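Local coordinates for protein probable transcriptional regulator (Pseudomonas aeruginosa, PDB 2ESN) that probably regulates transcription as a LysR-type regulator, joining a DNA-binding helix-turn-helix domain to a probable effector-binding domain, at residues V179-R184 / G265-A271; Y198-A204 / D247-T251. One frame throughout, in Å; residues are numbered along the deposited sequence.

How the contacts relate
Both contacts belong to one mixed sheet of the LysR substrate-binding domain, which has the periplasmic-binding-protein fold, and their centres lie about 10 Å apart. Along the chain contact 2 is nested within the loop that contact 1 closes: strand 168-183 leads to helix 195-199 and strand 202-206 and, after strand 228-233 and helix 236-244, come strand 249-253, helix 254-264 and strand 266-269. Strand 249-253 runs between the two, pairing with 202-206 in contact 2 and antiparallel to 168-183, which in turn pairs with 266-269 in contact 1. Val181 N, 2.9 Å from Leu250 O, probably bonds across this seam. The two contacts thus make successive parts of one subdomain sheet, and residues of both also reach the second subunit.

Contact 1 (V179-R184 / G265-A271); sequences VVVARR and GLALYPA
An antiparallel strand pair in the sheet of the LysR substrate-binding domain joins Val179-Arg184 to Gly265-Ala271. Two hydrogen-bonded pairs hold it: Val180 N to Tyr269 O (3.0 Å) with its return bond, and Ala182 N to Ala267 O (3.1 Å) with its own. Beyond them Arg184 N reaches Gly265 O at 2.9 Å, from above the carbonyl plane rather than on a lone pair. Gly265 ends helix 254-264 in a Schellman motif, whose positive phi of 70° glycine accepts easily. On the face bearing Val181 and Leu268, beta-branched Val181 suits an extended chain; its CG1, anti to the backbone N (chi1 164°), meets Leu266 CD1 at 3.8 Å. These apolar groups pack against helices 236-244 and 254-264. On the other face small Ala182 lets the Tyr269 ring lie beside it, with Ala182 CB near the ring plane, at the ring edge, while Val180 CG2 touches Ala271 CA at 3.8 Å. Arg184, its chain bent at chi3 (-78°), folds back so that one guanidinium face lies over Leu266 N and Gly265 C, and NH2 makes a weak bond to Ala261 O. A water in the plane of the Tyr269 ring links Tyr269 OH (2.7 Å) to Arg183 O (2.8 Å).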
loop_
_atom_site.group_PDB
_atom_site.type_symbol
_atom_site.label_atom_id
_atom_site.label_comp_id
_atom_site.label_asym_id
_atom_site.label_seq_id
_atom_site.Cartn_x
_atom_site.Cartn_y
_atom_site.Cartn_z
ATOM N N VAL C 179 27.392 27.198 2.704
ATOM C CA VAL C 179 28.787 27.441 2.863
ATOM C C VAL C 179 29.493 26.077 2.816
ATOM O O VAL C 179 28.831 25.077 2.856
ATOM C CB VAL C 179 29.107 28.198 4.186
ATOM C CG1 VAL C 179 28.568 29.615 4.148
ATOM C CG2 VAL C 179 28.614 27.418 5.465
ATOM N N VAL C 180 30.821 26.090 2.666
ATOM C CA VAL C 180 31.710 24.929 2.639
ATOM C C VAL C 180 32.297 24.899 4.040
ATOM O O VAL C 180 32.777 25.918 4.549
ATOM C CB VAL C 180 32.826 25.071 1.570
ATOM C CG1 VAL C 180 33.823 23.890 1.640
ATOM C CG2 VAL C 180 32.178 25.088 0.172
ATOM N N VAL C 181 32.223 23.708 4.631
ATOM C CA VAL C 181 32.633 23.428 5.953
ATOM C C VAL C 181 33.752 22.407 5.865
ATOM O O VAL C 181 33.666 21.494 5.057
ATOM C CB VAL C 181 31.385 22.792 6.680
ATOM C CG1 VAL C 181 31.778 22.107 7.920
ATOM C CG2 VAL C 181 30.243 23.862 6.883
ATOM N N ALA C 182 34.820 22.595 6.660
ATOM C CA ALA C 182 35.895 21.601 6.845
ATOM C C ALA C 182 36.202 21.554 8.303
ATOM O O ALA C 182 35.859 22.484 9.006
ATOM C CB ALA C 182 37.135 22.031 6.125
ATOM N N ARG C 183 36.871 20.484 8.758
ATOM C CA ARG C 183 37.452 20.514 10.089
ATOM C C ARG C 183 38.291 21.804 10.222
ATOM O O ARG C 183 38.852 22.343 9.212
ATOM C CB ARG C 183 38.283 19.264 10.378
ATOM C CG ARG C 183 39.534 19.038 9.478
ATOM C CD ARG C 183 40.603 18.434 10.354
ATOM N NE ARG C 183 40.241 17.121 10.800
ATOM C CZ ARG C 183 40.191 16.640 12.038
ATOM N NH1 ARG C 183 39.845 15.371 12.148
ATOM N NH2 ARG C 183 40.449 17.358 13.120
ATOM N N ARG C 184 38.340 22.341 11.436
ATOM C CA ARG C 184 38.999 23.600 11.687
ATOM C C ARG C 184 40.470 23.586 11.239
ATOM O O ARG C 184 40.956 24.542 10.636
ATOM C CB ARG C 184 38.971 23.921 13.188
ATOM C CG ARG C 184 39.461 25.396 13.411
ATOM C CD ARG C 184 39.157 25.903 14.813
ATOM N NE ARG C 184 37.740 26.264 14.853
ATOM C CZ ARG C 184 36.806 25.750 15.653
ATOM N NH1 ARG C 184 37.118 24.839 16.602
ATOM N NH2 ARG C 184 35.554 26.188 15.485
ATOM N N GLY C 265 34.019 21.393 15.883
ATOM C CA GLY C 265 35.395 21.861 15.496
ATOM C C GLY C 265 35.472 22.224 14.001
ATOM O O GLY C 265 36.235 21.587 13.241
ATOM N N LEU C 266 34.717 23.235 13.552
ATOM C CA LEU C 266 34.672 23.522 12.084
ATOM C C LEU C 266 35.173 24.857 11.727
ATOM O O LEU C 266 35.034 25.744 12.544
ATOM C CB LEU C 266 33.206 23.490 11.567
ATOM C CG LEU C 266 32.424 22.241 11.987
ATOM C CD1 LEU C 266 30.870 22.359 11.571
ATOM C CD2 LEU C 266 33.092 20.969 11.448
ATOM N N ALA C 267 35.654 24.991 10.480
ATOM C CA ALA C 267 35.791 26.243 9.751
ATOM C C ALA C 267 34.704 26.383 8.642
ATOM O O ALA C 267 34.315 25.401 7.982
ATOM C CB ALA C 267 37.155 26.287 9.127
ATOM N N LEU C 268 34.203 27.579 8.450
ATOM C CA LEU C 268 33.173 27.838 7.469
ATOM C C LEU C 268 33.796 28.785 6.476
ATOM O O LEU C 268 34.421 29.765 6.896
ATOM C CB LEU C 268 31.991 28.564 8.119
ATOM C CG LEU C 268 30.922 27.727 8.859
ATOM C CD1 LEU C 268 31.523 26.860 9.940
ATOM C CD2 LEU C 268 29.805 28.661 9.475
ATOM N N TYR C 269 33.603 28.493 5.184
ATOM C CA TYR C 269 34.180 29.264 4.075
ATOM C C TYR C 269 33.130 29.534 3.016
ATOM O O TYR C 269 32.205 28.745 2.832
ATOM C CB TYR C 269 35.221 28.438 3.355
ATOM C CG TYR C 269 36.373 28.034 4.225
ATOM C CD1 TYR C 269 37.266 28.998 4.724
ATOM C CD2 TYR C 269 36.536 26.712 4.595
ATOM C CE1 TYR C 269 38.336 28.606 5.529
ATOM C CE2 TYR C 269 37.557 26.320 5.394
ATOM C CZ TYR C 269 38.469 27.250 5.857
ATOM O OH TYR C 269 39.549 26.835 6.650
ATOM N N PRO C 270 33.291 30.643 2.295
ATOM C CA PRO C 270 32.434 30.845 1.115
ATOM C C PRO C 270 32.699 29.747 0.093
ATOM O O PRO C 270 33.805 29.235 0.017
ATOM C CB PRO C 270 32.833 32.227 0.615
ATOM C CG PRO C 270 34.252 32.468 1.276
ATOM C CD PRO C 270 34.254 31.748 2.546
ATOM N N ALA C 271 31.669 29.341 -0.640
ATOM C CA ALA C 271 31.867 28.391 -1.697
ATOM C C ALA C 271 32.686 29.040 -2.814
ATOM O O ALA C 271 32.420 30.191 -3.160
ATOM C CB ALA C 271 30.527 27.920 -2.244
HETATM O O HOH W 1 39.993 24.343 7.538
#

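Contact 2 (Y198-A204 / D247-T251); sequences YLAERHA and DFLLT
The Tyr198 ring meets Thr251 OG1 at its edge, in plane, where Tyr198 OH and Thr251 OG1 share a 2.6 Å hydrogen bond; on one face His203 CE1 sits 3.3 Å above the plane of the Tyr198 ring, over the ring centre. The His203 ring has a water in its plane, 2.8 Å from His203 ND1 and 2.7 Å from Thr251 OG1. His203 NE2 donates to Tyr198 O (2.9 Å) in a bent bond, tilted from the carbonyl plane, so both ring nitrogens are engaged and imidazole suits this buried place. Tyr198 CG lies anti to the backbone N (chi1 178°), which carries the ring from the helix end across to the strand. Leu249 wedges its branched end against Glu201, Leu249 CD1 3.6 Å from Glu201 CG, while its CB lies against His203 ND1. The Glu201 carboxylate turns aside to a salt bridge with Arg188. Arg202 and Phe248 run side by side, guanidinium and ring planes 85° apart, and Arg202 NH2 bonds to Val130 O of the second subunit. Parallel pairing of His203 with Leu249 rests on Leu249 N to Arg202 O (3.0 Å) and Ala204 N to Leu249 O (2.7 Å). On its other edge strand 202-206 pairs with 228-233 (His203 with Ala230); Ala204 and Leu250 lie against helix 236-244, Tyr198 and Leu249 against strand 168-183.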
loop_
_atom_site.group_PDB
_atom_site.type_symbol
_atom_site.label_atom_id
_atom_site.label_comp_id
_atom_site.label_asym_id
_atom_site.label_seq_id
_atom_site.Cartn_x
_atom_site.Cartn_y
_atom_site.Cartn_z
ATOM N N TYR C 198 38.775 22.614 -3.583
ATOM C CA TYR C 198 37.521 21.985 -3.262
ATOM C C TYR C 198 37.353 20.687 -4.016
ATOM O O TYR C 198 36.937 19.723 -3.417
ATOM C CB TYR C 198 36.374 22.916 -3.634
ATOM C CG TYR C 198 34.946 22.402 -3.422
ATOM C CD1 TYR C 198 34.283 22.640 -2.216
ATOM C CD2 TYR C 198 34.225 21.763 -4.467
ATOM C CE1 TYR C 198 32.935 22.209 -2.008
ATOM C CE2 TYR C 198 32.852 21.356 -4.283
ATOM C CZ TYR C 198 32.215 21.611 -3.054
ATOM O OH TYR C 198 30.905 21.255 -2.821
ATOM N N LEU C 199 37.677 20.650 -5.314
ATOM C CA LEU C 199 37.434 19.405 -6.069
ATOM C C LEU C 199 38.477 18.341 -5.848
ATOM O O LEU C 199 38.261 17.193 -6.239
ATOM C CB LEU C 199 37.216 19.633 -7.572
ATOM C CG LEU C 199 36.046 20.553 -7.883
ATOM C CD1 LEU C 199 36.116 20.926 -9.336
ATOM C CD2 LEU C 199 34.686 19.875 -7.528
ATOM N N ALA C 200 39.589 18.715 -5.195
ATOM C CA ALA C 200 40.627 17.756 -4.795
ATOM C C ALA C 200 40.360 17.035 -3.460
ATOM O O ALA C 200 41.132 16.145 -3.056
ATOM C CB ALA C 200 41.990 18.471 -4.746
ATOM N N GLU C 201 39.266 17.376 -2.775
ATOM C CA GLU C 201 38.899 16.630 -1.556
ATOM C C GLU C 201 37.802 15.594 -1.797
ATOM O O GLU C 201 37.166 15.605 -2.824
ATOM C CB GLU C 201 38.431 17.589 -0.458
ATOM C CG GLU C 201 39.479 18.604 0.043
ATOM C CD GLU C 201 40.738 17.921 0.629
ATOM O OE1 GLU C 201 40.649 16.833 1.281
ATOM O OE2 GLU C 201 41.835 18.494 0.381
ATOM N N ARG C 202 37.608 14.683 -0.853
ATOM C CA ARG C 202 36.386 13.897 -0.812
ATOM C C ARG C 202 35.311 14.670 -0.020
ATOM O O ARG C 202 35.615 15.591 0.783
ATOM C CB ARG C 202 36.670 12.493 -0.252
ATOM C CG ARG C 202 37.659 11.651 -1.122
ATOM C CD ARG C 202 38.070 10.387 -0.429
ATOM N NE ARG C 202 37.036 9.371 -0.592
ATOM C CZ ARG C 202 36.723 8.424 0.310
ATOM N NH1 ARG C 202 37.347 8.349 1.501
ATOM N NH2 ARG C 202 35.741 7.530 0.028
ATOM N N HIS C 203 34.058 14.296 -0.251
ATOM C CA HIS C 203 32.951 15.124 0.135
ATOM C C HIS C 203 31.899 14.334 0.886
ATOM O O HIS C 203 31.662 13.145 0.582
ATOM C CB HIS C 203 32.332 15.806 -1.072
ATOM C CG HIS C 203 33.195 16.852 -1.674
ATOM N ND1 HIS C 203 33.049 18.187 -1.391
ATOM C CD2 HIS C 203 34.231 16.762 -2.543
ATOM C CE1 HIS C 203 33.961 18.876 -2.056
ATOM N NE2 HIS C 203 34.677 18.033 -2.771
ATOM N N ALA C 204 31.288 14.987 1.899
ATOM C CA ALA C 204 30.138 14.401 2.584
ATOM C C ALA C 204 28.926 15.054 1.943
ATOM O O ALA C 204 28.943 16.230 1.676
ATOM C CB ALA C 204 30.160 14.695 4.072
ATOM N N ASP C 247 38.848 14.695 6.728
ATOM C CA ASP C 247 39.283 15.690 5.781
ATOM C C ASP C 247 38.180 15.997 4.791
ATOM O O ASP C 247 38.373 16.826 3.872
ATOM C CB ASP C 247 40.589 15.283 5.059
ATOM C CG ASP C 247 41.730 15.067 6.058
ATOM O OD1 ASP C 247 41.643 15.628 7.174
ATOM O OD2 ASP C 247 42.668 14.316 5.767
ATOM N N PHE C 248 37.009 15.404 5.023
ATOM C CA PHE C 248 35.927 15.620 4.060
ATOM C C PHE C 248 35.367 16.998 4.105
ATOM O O PHE C 248 35.209 17.574 5.185
ATOM C CB PHE C 248 34.807 14.608 4.241
ATOM C CG PHE C 248 35.264 13.165 4.240
ATOM C CD1 PHE C 248 34.470 12.213 4.813
ATOM C CD2 PHE C 248 36.443 12.754 3.624
ATOM C CE1 PHE C 248 34.812 10.866 4.820
ATOM C CE2 PHE C 248 36.831 11.377 3.620
ATOM C CZ PHE C 248 36.010 10.439 4.201
ATOM N N LEU C 249 34.956 17.502 2.940
ATOM C CA LEU C 249 34.274 18.752 2.877
ATOM C C LEU C 249 32.742 18.547 2.812
ATOM O O LEU C 249 32.268 17.521 2.292
ATOM C CB LEU C 249 34.773 19.513 1.657
ATOM C CG LEU C 249 36.300 19.813 1.624
ATOM C CD1 LEU C 249 36.609 20.721 0.452
ATOM C CD2 LEU C 249 36.713 20.516 2.919
ATOM N N LEU C 250 31.978 19.515 3.328
ATOM C CA LEU C 250 30.545 19.425 3.341
ATOM C C LEU C 250 30.027 20.772 2.907
ATOM O O LEU C 250 30.497 21.789 3.392
ATOM C CB LEU C 250 30.014 19.058 4.746
ATOM C CG LEU C 250 28.500 19.294 5.016
ATOM C CD1 LEU C 250 27.633 18.235 4.274
ATOM C CD2 LEU C 250 28.189 19.243 6.528
ATOM N N THR C 251 29.063 20.801 2.003
ATOM C CA THR C 251 28.506 22.106 1.542
ATOM C C THR C 251 27.067 22.161 2.102
ATOM O O THR C 251 26.217 21.359 1.690
ATOM C CB THR C 251 28.536 22.216 -0.003
ATOM O OG1 THR C 251 29.852 21.787 -0.478
ATOM C CG2 THR C 251 28.130 23.673 -0.446
HETATM O O HOH W 2 30.957 19.398 -0.022
HETATM O O HOH W 3 28.027 18.539 0.570
#